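Local structure of proximal thread matrix protein 1 (Mytilus galloprovincialis, 4CN9) at residues N271-Q274 with L275-F279; K308-G311 with L312-S316; I338-G341 with L342-A345. The protein probably binds collagen as a matrix protein of the mussel byssus, and carries two von Willebrand factor type A domains and bound zinc. One frame throughout, in Å; residues are numbered along the deposited sequence.

Contact 1. Residues N271-Q274 with L275-F279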
ATOM      1  N   ASN A 271       4.473 -19.714  27.882  1.00 28.43           N
ATOM      2  CA  ASN A 271       3.865 -18.385  27.894  1.00 27.47           C
ATOM      3  C   ASN A 271       3.485 -17.852  26.514  1.00 23.80           C
ATOM      4  O   ASN A 271       2.799 -16.847  26.431  1.00 23.64           O
ATOM      5  CB  ASN A 271       4.824 -17.337  28.470  1.00 29.79           C
ATOM      6  CG  ASN A 271       5.222 -17.615  29.893  1.00 36.44           C
ATOM      7  OD1 ASN A 271       4.457 -17.353  30.827  1.00 33.76           O
ATOM      8  ND2 ASN A 271       6.452 -18.113  30.076  1.00 37.10           N
ATOM      9  N   ASN A 272       3.957 -18.484  25.447  1.00 22.97           N
ATOM     10  CA  ASN A 272       3.898 -17.844  24.129  1.00 23.90           C
ATOM     11  C   ASN A 272       2.474 -17.496  23.715  1.00 23.71           C
ATOM     12  O   ASN A 272       2.198 -16.385  23.254  1.00 19.96           O
ATOM     13  CB  ASN A 272       4.562 -18.721  23.068  1.00 23.17           C
ATOM     14  CG  ASN A 272       6.083 -18.671  23.137  1.00 23.90           C
ATOM     15  OD1 ASN A 272       6.650 -17.775  23.752  1.00 22.15           O
ATOM     16  ND2 ASN A 272       6.740 -19.621  22.490  1.00 25.15           N
ATOM     17  N   TYR A 273       1.573 -18.447  23.894  1.00 23.90           N
ATOM     18  CA  TYR A 273       0.217 -18.299  23.401  1.00 20.73           C
ATOM     19  C   TYR A 273      -0.475 -17.166  24.145  1.00 22.25           C
ATOM     20  O   TYR A 273      -1.181 -16.362  23.544  1.00 21.35           O
ATOM     21  CB  TYR A 273      -0.523 -19.619  23.574  1.00 24.78           C
ATOM     22  CG  TYR A 273      -1.804 -19.736  22.792  1.00 26.28           C
ATOM     23  CD1 TYR A 273      -1.815 -19.657  21.405  1.00 27.05           C
ATOM     24  CD2 TYR A 273      -3.004 -19.934  23.448  1.00 31.82           C
ATOM     25  CE1 TYR A 273      -3.009 -19.778  20.695  1.00 27.48           C
ATOM     26  CE2 TYR A 273      -4.177 -20.063  22.764  1.00 32.99           C
ATOM     27  CZ  TYR A 273      -4.181 -19.978  21.393  1.00 32.29           C
ATOM     28  OH  TYR A 273      -5.385 -20.098  20.746  1.00 39.21           O
ATOM     29  N   GLN A 274      -0.257 -17.069  25.456  1.00 20.47           N
ATOM     30  CA  GLN A 274      -0.835 -15.952  26.200  1.00 22.26           C
ATOM     31  C   GLN A 274      -0.207 -14.615  25.814  1.00 19.56           C
ATOM     32  O   GLN A 274      -0.875 -13.581  25.832  1.00 20.79           O
ATOM     33  CB  GLN A 274      -0.702 -16.156  27.709  1.00 24.80           C
ATOM     34  CG  GLN A 274      -1.467 -15.111  28.514  1.00 26.68           C
ATOM     35  CD  GLN A 274      -2.958 -15.177  28.252  1.00 30.60           C
ATOM     36  OE1 GLN A 274      -3.532 -16.266  28.164  1.00 34.46           O
ATOM     37  NE2 GLN A 274      -3.590 -14.020  28.099  1.00 28.59           N
ATOM     38  N   LEU A 275       1.085 -14.622  25.501  1.00 17.74           N
ATOM     39  CA  LEU A 275       1.750 -13.396  25.067  1.00 19.01           C
ATOM     40  C   LEU A 275       1.107 -12.894  23.764  1.00 19.78           C
ATOM     41  O   LEU A 275       0.862 -11.696  23.584  1.00 17.13           O
ATOM     42  CB  LEU A 275       3.253 -13.622  24.899  1.00 23.51           C
ATOM     43  CG  LEU A 275       4.080 -13.714  26.192  1.00 22.19           C
ATOM     44  CD1 LEU A 275       5.502 -14.138  25.882  1.00 25.64           C
ATOM     45  CD2 LEU A 275       4.070 -12.391  26.952  1.00 26.51           C
ATOM     46  N   MET A 276       0.803 -13.825  22.869  1.00 19.53           N
ATOM     47  CA  MET A 276       0.145 -13.488  21.617  1.00 20.19           C
ATOM     48  C   MET A 276      -1.272 -12.953  21.851  1.00 18.74           C
ATOM     49  O   MET A 276      -1.678 -11.952  21.248  1.00 19.91           O
ATOM     50  CB  MET A 276       0.133 -14.721  20.689  1.00 16.96           C
ATOM     51  CG  MET A 276      -0.405 -14.446  19.291  1.00 21.23           C
ATOM     52  SD  MET A 276      -0.438 -15.968  18.285  1.00 29.68           S
ATOM     53  CE  MET A 276      -1.550 -16.961  19.253  1.00 26.83           C
ATOM     54  N   LYS A 277      -2.024 -13.586  22.744  1.00 19.47           N
ATOM     55  CA  LYS A 277      -3.346 -13.072  23.091  1.00 18.80           C
ATOM     56  C   LYS A 277      -3.269 -11.661  23.679  1.00 20.73           C
ATOM     57  O   LYS A 277      -4.077 -10.792  23.334  1.00 20.89           O
ATOM     58  CB  LYS A 277      -4.050 -14.005  24.070  1.00 22.62           C
ATOM     59  CG  LYS A 277      -4.464 -15.332  23.478  1.00 23.86           C
ATOM     60  CD  LYS A 277      -4.955 -16.253  24.587  1.00 27.14           C
ATOM     61  CE  LYS A 277      -5.726 -17.424  24.045  1.00 29.21           C
ATOM     62  NZ  LYS A 277      -6.089 -18.373  25.151  1.00 32.29           N
ATOM     63  N   ASN A 278      -2.300 -11.420  24.563  1.00 21.50           N
ATOM     64  CA  ASN A 278      -2.167 -10.100  25.167  1.00 21.50           C
ATOM     65  C   ASN A 278      -1.872  -9.047  24.106  1.00 20.59           C
ATOM     66  O   ASN A 278      -2.347  -7.921  24.192  1.00 21.37           O
ATOM     67  CB  ASN A 278      -1.068 -10.083  26.229  1.00 22.10           C
ATOM     68  CG  ASN A 278      -1.440 -10.871  27.485  1.00 24.84           C
ATOM     69  OD1 ASN A 278      -2.573 -11.335  27.645  1.00 24.60           O
ATOM     70  ND2 ASN A 278      -0.478 -11.005  28.391  1.00 24.68           N
ATOM     71  N   PHE A 279      -1.091  -9.417  23.095  1.00 18.98           N
ATOM     72  CA  PHE A 279      -0.780  -8.503  22.001  1.00 22.50           C
ATOM     73  C   PHE A 279      -2.074  -8.088  21.296  1.00 18.03           C
ATOM     74  O   PHE A 279      -2.324  -6.909  21.078  1.00 18.09           O
ATOM     75  CB  PHE A 279       0.218  -9.191  21.060  1.00 19.33           C
ATOM     76  CG  PHE A 279       0.548  -8.427  19.803  1.00 16.99           C
ATOM     77  CD1 PHE A 279       1.411  -7.355  19.830  1.00 19.00           C
ATOM     78  CD2 PHE A 279       0.057  -8.842  18.582  1.00 19.28           C
ATOM     79  CE1 PHE A 279       1.742  -6.679  18.674  1.00 21.87           C
ATOM     80  CE2 PHE A 279       0.393  -8.166  17.411  1.00 18.44           C
ATOM     81  CZ  PHE A 279       1.239  -7.097  17.462  1.00 19.73           C
TER

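Contact 2. Residues K308-G311 with L312-S316. With SO4 (sulfate ion), chain G.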
ATOM      1  N   LYS A 308     -13.485 -20.241  12.478  1.00 16.53           N
ATOM      2  CA  LYS A 308     -14.002 -18.941  12.939  1.00 17.21           C
ATOM      3  C   LYS A 308     -14.389 -19.046  14.400  1.00 17.18           C
ATOM      4  O   LYS A 308     -15.284 -19.828  14.764  1.00 18.01           O
ATOM      5  CB  LYS A 308     -15.210 -18.482  12.115  1.00 20.23           C
ATOM      6  CG  LYS A 308     -15.765 -17.112  12.541  1.00 21.80           C
ATOM      7  CD  LYS A 308     -16.785 -16.535  11.547  1.00 27.36           C
ATOM      8  CE  LYS A 308     -18.171 -17.111  11.723  1.00 34.91           C
ATOM      9  NZ  LYS A 308     -19.207 -16.348  10.947  1.00 33.22           N
ATOM     10  N   GLN A 309     -13.711 -18.270  15.235  1.00 15.73           N
ATOM     11  CA  GLN A 309     -13.970 -18.269  16.668  1.00 17.59           C
ATOM     12  C   GLN A 309     -15.109 -17.315  16.982  1.00 18.27           C
ATOM     13  O   GLN A 309     -16.029 -17.662  17.715  1.00 17.48           O
ATOM     14  CB  GLN A 309     -12.718 -17.879  17.454  1.00 18.27           C
ATOM     15  CG  GLN A 309     -11.545 -18.805  17.262  1.00 16.85           C
ATOM     16  CD  GLN A 309     -11.842 -20.216  17.734  1.00 20.36           C
ATOM     17  OE1 GLN A 309     -12.754 -20.435  18.519  1.00 19.02           O
ATOM     18  NE2 GLN A 309     -11.076 -21.179  17.244  1.00 21.50           N
ATOM     19  N   PHE A 310     -15.037 -16.104  16.436  1.00 17.98           N
ATOM     20  CA  PHE A 310     -16.168 -15.199  16.497  1.00 17.70           C
ATOM     21  C   PHE A 310     -16.139 -14.214  15.339  1.00 17.36           C
ATOM     22  O   PHE A 310     -15.069 -13.801  14.881  1.00 14.69           O
ATOM     23  CB  PHE A 310     -16.278 -14.492  17.864  1.00 15.90           C
ATOM     24  CG  PHE A 310     -15.085 -13.630  18.251  1.00 16.82           C
ATOM     25  CD1 PHE A 310     -14.998 -12.305  17.839  1.00 14.30           C
ATOM     26  CD2 PHE A 310     -14.088 -14.129  19.082  1.00 18.02           C
ATOM     27  CE1 PHE A 310     -13.937 -11.500  18.250  1.00 15.82           C
ATOM     28  CE2 PHE A 310     -13.031 -13.336  19.476  1.00 16.58           C
ATOM     29  CZ  PHE A 310     -12.952 -12.024  19.056  1.00 18.04           C
ATOM     30  N   GLY A 311     -17.329 -13.901  14.836  1.00 18.80           N
ATOM     31  CA  GLY A 311     -17.496 -12.953  13.755  1.00 20.02           C
ATOM     32  C   GLY A 311     -17.659 -11.542  14.287  1.00 16.98           C
ATOM     33  O   GLY A 311     -17.702 -11.317  15.506  1.00 17.65           O
ATOM     34  N   LEU A 312     -17.781 -10.608  13.352  1.00 17.12           N
ATOM     35  CA  LEU A 312     -17.763  -9.173  13.622  1.00 20.91           C
ATOM     36  C   LEU A 312     -18.956  -8.688  14.451  1.00 26.26           C
ATOM     37  O   LEU A 312     -18.888  -7.627  15.104  1.00 21.68           O
ATOM     38  CB  LEU A 312     -17.739  -8.417  12.282  1.00 19.39           C
ATOM     39  CG  LEU A 312     -16.472  -8.546  11.425  1.00 18.95           C
ATOM     40  CD1 LEU A 312     -16.742  -8.084  10.021  1.00 20.23           C
ATOM     41  CD2 LEU A 312     -15.325  -7.746  12.039  1.00 16.26           C
ATOM     42  N   LYS A 313     -20.043  -9.457  14.438  1.00 23.77           N
ATOM     43  CA  LYS A 313     -21.282  -9.019  15.088  1.00 25.46           C
ATOM     44  C   LYS A 313     -21.553  -9.683  16.436  1.00 27.11           C
ATOM     45  O   LYS A 313     -22.585  -9.402  17.070  1.00 28.11           O
ATOM     46  CB  LYS A 313     -22.462  -9.263  14.152  1.00 27.19           C
ATOM     47  CG  LYS A 313     -22.546  -8.279  13.002  1.00 33.26           C
ATOM     48  CD  LYS A 313     -22.989  -6.907  13.494  1.00 43.12           C
ATOM     49  CE  LYS A 313     -23.001  -5.871  12.367  1.00 53.36           C
ATOM     50  NZ  LYS A 313     -22.920  -4.483  12.909  1.00 33.15           N
ATOM     51  N   ASP A 314     -20.641 -10.550  16.886  1.00 19.88           N
ATOM     52  CA  ASP A 314     -20.826 -11.255  18.162  1.00 22.49           C
ATOM     53  C   ASP A 314     -20.727 -10.330  19.383  1.00 24.84           C
ATOM     54  O   ASP A 314     -21.488 -10.479  20.344  1.00 21.66           O
ATOM     55  CB  ASP A 314     -19.798 -12.376  18.337  1.00 19.55           C
ATOM     56  CG  ASP A 314     -20.207 -13.672  17.647  1.00 23.60           C
ATOM     57  OD1 ASP A 314     -21.343 -13.774  17.136  1.00 28.45           O
ATOM     58  OD2 ASP A 314     -19.394 -14.610  17.668  1.00 25.97           O
ATOM     59  N   TYR A 315     -19.771  -9.406  19.354  1.00 22.07           N
ATOM     60  CA  TYR A 315     -19.483  -8.591  20.521  1.00 21.88           C
ATOM     61  C   TYR A 315     -19.410  -7.106  20.209  1.00 25.97           C
ATOM     62  O   TYR A 315     -18.946  -6.706  19.145  1.00 24.56           O
ATOM     63  CB  TYR A 315     -18.171  -9.017  21.144  1.00 19.81           C
ATOM     64  CG  TYR A 315     -18.099 -10.472  21.513  1.00 19.38           C
ATOM     65  CD1 TYR A 315     -18.812 -10.970  22.599  1.00 23.82           C
ATOM     66  CD2 TYR A 315     -17.299 -11.350  20.795  1.00 21.48           C
ATOM     67  CE1 TYR A 315     -18.739 -12.309  22.954  1.00 24.64           C
ATOM     68  CE2 TYR A 315     -17.218 -12.692  21.135  1.00 23.16           C
ATOM     69  CZ  TYR A 315     -17.946 -13.168  22.216  1.00 24.75           C
ATOM     70  OH  TYR A 315     -17.865 -14.490  22.571  1.00 29.92           O
ATOM     71  N   SER A 316     -19.871  -6.285  21.148  1.00 22.01           N
ATOM     72  CA  SER A 316     -19.760  -4.841  20.983  1.00 24.84           C
ATOM     73  C   SER A 316     -18.882  -4.163  22.042  1.00 24.14           C
ATOM     74  O   SER A 316     -18.465  -3.031  21.840  1.00 36.08           O
ATOM     75  CB  SER A 316     -21.150  -4.188  20.927  1.00 29.49           C
ATOM     76  OG  SER A 316     -21.912  -4.507  22.073  1.00 28.58           O
TER
HETATM   77  S   SO4 G1452     -21.197 -13.022  12.158  1.00 37.43           S
HETATM   78  O1  SO4 G1452     -20.691 -14.360  12.454  1.00 26.53           O
HETATM   79  O2  SO4 G1452     -20.722 -12.073  13.175  1.00 26.52           O
HETATM   80  O3  SO4 G1452     -22.655 -13.020  12.170  1.00 40.34           O
HETATM   81  O4  SO4 G1452     -20.710 -12.663  10.831  1.00 38.84           O
HETATM   82  O   HOH W   1     -17.442  -9.503  17.721  1.00 18.78           O
HETATM   83  O   HOH W   2     -19.842 -15.513  14.523  1.00 27.63           O

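Contact 3. Residues I338-G341 with L342-A345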
ATOM      1  N   ILE A 338      -2.103 -21.226   7.022  1.00 15.26           N
ATOM      2  CA  ILE A 338      -2.239 -19.781   6.794  1.00 15.25           C
ATOM      3  C   ILE A 338      -3.259 -19.543   5.696  1.00 18.37           C
ATOM      4  O   ILE A 338      -4.113 -18.661   5.815  1.00 16.81           O
ATOM      5  CB  ILE A 338      -0.886 -19.163   6.389  1.00 17.52           C
ATOM      6  CG1 ILE A 338       0.148 -19.345   7.500  1.00 19.58           C
ATOM      7  CG2 ILE A 338      -1.008 -17.689   6.083  1.00 18.62           C
ATOM      8  CD1 ILE A 338       1.565 -19.078   7.045  1.00 20.04           C
ATOM      9  N   GLY A 339      -3.184 -20.342   4.630  1.00 16.20           N
ATOM     10  CA  GLY A 339      -4.137 -20.227   3.538  1.00 17.43           C
ATOM     11  C   GLY A 339      -5.586 -20.410   3.947  1.00 13.59           C
ATOM     12  O   GLY A 339      -6.478 -19.657   3.527  1.00 15.78           O
ATOM     13  N   ASP A 340      -5.837 -21.423   4.760  1.00 15.80           N
ATOM     14  CA  ASP A 340      -7.198 -21.698   5.240  1.00 16.65           C
ATOM     15  C   ASP A 340      -7.717 -20.557   6.120  1.00 16.33           C
ATOM     16  O   ASP A 340      -8.892 -20.176   6.032  1.00 16.77           O
ATOM     17  CB  ASP A 340      -7.215 -23.001   6.032  1.00 15.33           C
ATOM     18  CG  ASP A 340      -7.101 -24.226   5.150  1.00 23.60           C
ATOM     19  OD1 ASP A 340      -6.073 -24.376   4.447  1.00 23.28           O
ATOM     20  OD2 ASP A 340      -8.053 -25.040   5.170  1.00 28.37           O
ATOM     21  N   GLY A 341      -6.843 -20.024   6.973  1.00 15.74           N
ATOM     22  CA  GLY A 341      -7.182 -18.875   7.809  1.00 16.13           C
ATOM     23  C   GLY A 341      -7.677 -17.688   6.998  1.00 15.21           C
ATOM     24  O   GLY A 341      -8.691 -17.072   7.316  1.00 14.05           O
ATOM     25  N   LEU A 342      -6.943 -17.363   5.944  1.00 14.04           N
ATOM     26  CA  LEU A 342      -7.311 -16.263   5.058  1.00 16.65           C
ATOM     27  C   LEU A 342      -8.610 -16.554   4.287  1.00 17.48           C
ATOM     28  O   LEU A 342      -9.465 -15.670   4.163  1.00 16.11           O
ATOM     29  CB  LEU A 342      -6.171 -15.971   4.085  1.00 17.41           C
ATOM     30  CG  LEU A 342      -4.913 -15.343   4.700  1.00 20.50           C
ATOM     31  CD1 LEU A 342      -3.779 -15.347   3.717  1.00 17.52           C
ATOM     32  CD2 LEU A 342      -5.182 -13.921   5.205  1.00 20.51           C
ATOM     33  N   GLU A 343      -8.749 -17.778   3.763  1.00 15.91           N
ATOM     34  CA  GLU A 343      -9.996 -18.199   3.106  1.00 17.86           C
ATOM     35  C   GLU A 343     -11.200 -18.044   4.044  1.00 15.22           C
ATOM     36  O   GLU A 343     -12.252 -17.523   3.667  1.00 18.29           O
ATOM     37  CB  GLU A 343      -9.906 -19.659   2.624  1.00 17.71           C
ATOM     38  CG  GLU A 343     -11.207 -20.185   1.993  1.00 22.24           C
ATOM     39  CD  GLU A 343     -11.444 -21.695   2.213  1.00 34.08           C
ATOM     40  OE1 GLU A 343     -11.015 -22.274   3.248  1.00 38.98           O
ATOM     41  OE2 GLU A 343     -12.076 -22.313   1.340  1.00 29.90           O
ATOM     42  N   ASN A 344     -11.042 -18.512   5.275  1.00 14.68           N
ATOM     43  CA  ASN A 344     -12.099 -18.431   6.254  1.00 17.86           C
ATOM     44  C   ASN A 344     -12.497 -16.962   6.525  1.00 16.98           C
ATOM     45  O   ASN A 344     -13.687 -16.638   6.598  1.00 18.37           O
ATOM     46  CB  ASN A 344     -11.674 -19.146   7.545  1.00 19.40           C
ATOM     47  CG  ASN A 344     -12.822 -19.332   8.517  1.00 23.32           C
ATOM     48  OD1 ASN A 344     -13.304 -18.371   9.124  1.00 24.76           O
ATOM     49  ND2 ASN A 344     -13.239 -20.570   8.700  1.00 25.30           N
ATOM     50  N   ALA A 345     -11.515 -16.077   6.641  1.00 14.02           N
ATOM     51  CA  ALA A 345     -11.818 -14.668   6.868  1.00 16.95           C
ATOM     52  C   ALA A 345     -12.621 -14.165   5.672  1.00 16.22           C
ATOM     53  O   ALA A 345     -13.597 -13.437   5.828  1.00 18.42           O
ATOM     54  CB  ALA A 345     -10.544 -13.864   7.031  1.00 18.31           C
TER
HETATM   55  O   HOH W   3     -10.156 -24.739   3.589  1.00 35.55           O

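Contact 1. Residues N271-Q274 with L275-F279
Gln274 reaches one helical turn forward to Asn278. Its NE2 donates to Asn278 OD1 at 2.9 Å in a fairly straight bond. The acceptor lies close to the amide plane of Gln274, but the donor stands 38° out of the carbonyl plane of Asn278, and the two amides are turned 60° against each other. A bend at chi2 (63°) brings the Gln274 amide round to this position. The same NE2 also bonds Asp326 OD1, and Asn278 OD1 also takes Lys281 NZ.

Tyr273 carries the other side of the turn. Met276 CE lies 3.5 Å from Tyr273 CD1. Lys277 CE comes to 3.3 Å from Tyr273 CE2, beside the opposite bond, CD2-CE2, and on the same side of the ring plane. The lysine chain is extended beyond CG. It runs past the ring to deliver NZ to the backbone carbonyls of Asp326 and Val328. Leu275 packs back on Asn271, with its CG 3.4 Å from Asn271 O. Four backbone bonds, from Leu275 N to Asn278 N, step back four residues each.

These residues lie at the start of helix 272-285, the crossover helix between parallel strands 253-260 and 295-302 of a von Willebrand factor type A domain.

Contact 2. Residues K308-G311 with L312-S316
Phe310 and Tyr315 form a T-shaped pair. The edge of Tyr315 points at one face of Phe310, the ring centroids are 5.2 Å apart and the planes stand at 82°. Tyr315 CE2 is the leading atom, 3.7 Å from Phe310 CG and offset toward the rim of the ring. With chi1 at 61°, Phe310 CG sits between its backbone N and carbonyl carbon, and the ring face is turned to Tyr315. Ala324 of helix 318-327 touches both aromatic side chains.

Backbone bonding is modest. Asp314 N makes a weak bond of 3.3 Å to Gly311 O, closing a type I beta turn from Gly311 to Asp314. The turn follows edge strand 306-310, where a classic beta bulge puts Gln309 and Phe310 together opposite Val299 of strand 295-302. It thus starts the connection from the antiparallel edge of the von Willebrand factor type A sheet to helix 318-327.

Water adds two links. One molecule lies 2.9 Å from Gly311 O and accepts from Tyr315 N at 2.8 Å. Another accepts from Gly311 N, gives a weak bond to Asp314 OD2 and lies next to sulfate O1.

The sulfate, probably from the crystallisation liquor, is gripped by charge and by backbone. Lys308 NZ donates to its O1 at 2.9 Å, and Lys313 N to its O2 at 3.0 Å. Lys308 NZ also bonds Glu348 O, while Lys313 NZ turns to Gln296.

Contact 3. Residues I338-G341 with L342-A345
Leu342 lies back over the preceding turn of its helix, where its CG packs 3.6 Å from Ile338 O. Its CG is anti to the carbonyl carbon (chi1 -70°), which keeps the branch on this side. The branch methyl CG2 of Ile338 lies 4.3 Å from Leu342 CD1, a looser contact.

Asp340 and Glu343 come together on another side of the helix. Asp340 OD2 and Glu343 OE1 are 4.5 Å apart, and a single water bridges them. It donates to both, at 2.6 Å to Asp340 OD2 and 2.6 Å to Glu343 OE1. Each proton points at one carboxylate oxygen, which probably eases the repulsion between the like charges. Lys377 may help too: it touches Asp340 and makes a long, weak ion pair with Glu343 OE2.

The backbone is regular alpha-helix. Leu342, Glu343, Asn344 and Ala345 each donate to the carbonyl four residues earlier. The shortest of these bonds runs from Asn344 N to Asp340 O, at 2.8 Å. Asn344 CB also rests on Asp340 O, 3.3 Å away.

These residues open helix 338-349, and Gly339 N bonds Asn373 OD1 in a nearby loop. Ile338 and Leu342 pack on strand 362-369. Leu342 also meets helix 379-388, and Asp340 and Asn344 touch edge strand 306-310.

How the contacts relate
All three contacts lie in the second von Willebrand factor type A domain, and they follow one another along the chain. Contact 1 is on helix 272-285, contact 2 leaves strand 306-310, and contact 3 is on helix 338-349. The centres of contacts 1 and 2 are about 20 Å apart, and those of contacts 1 and 3 are about 21 Å apart, without touching. Contacts 2 and 3 are closer, at about 16 Å, and meet where Lys308 CB lies 3.5 Å from Asn344 OD1. One six-stranded mixed sheet links them: two contacts belong to helices packed on it and one to its edge. All lie away from the zinc sites and join parts of one domain.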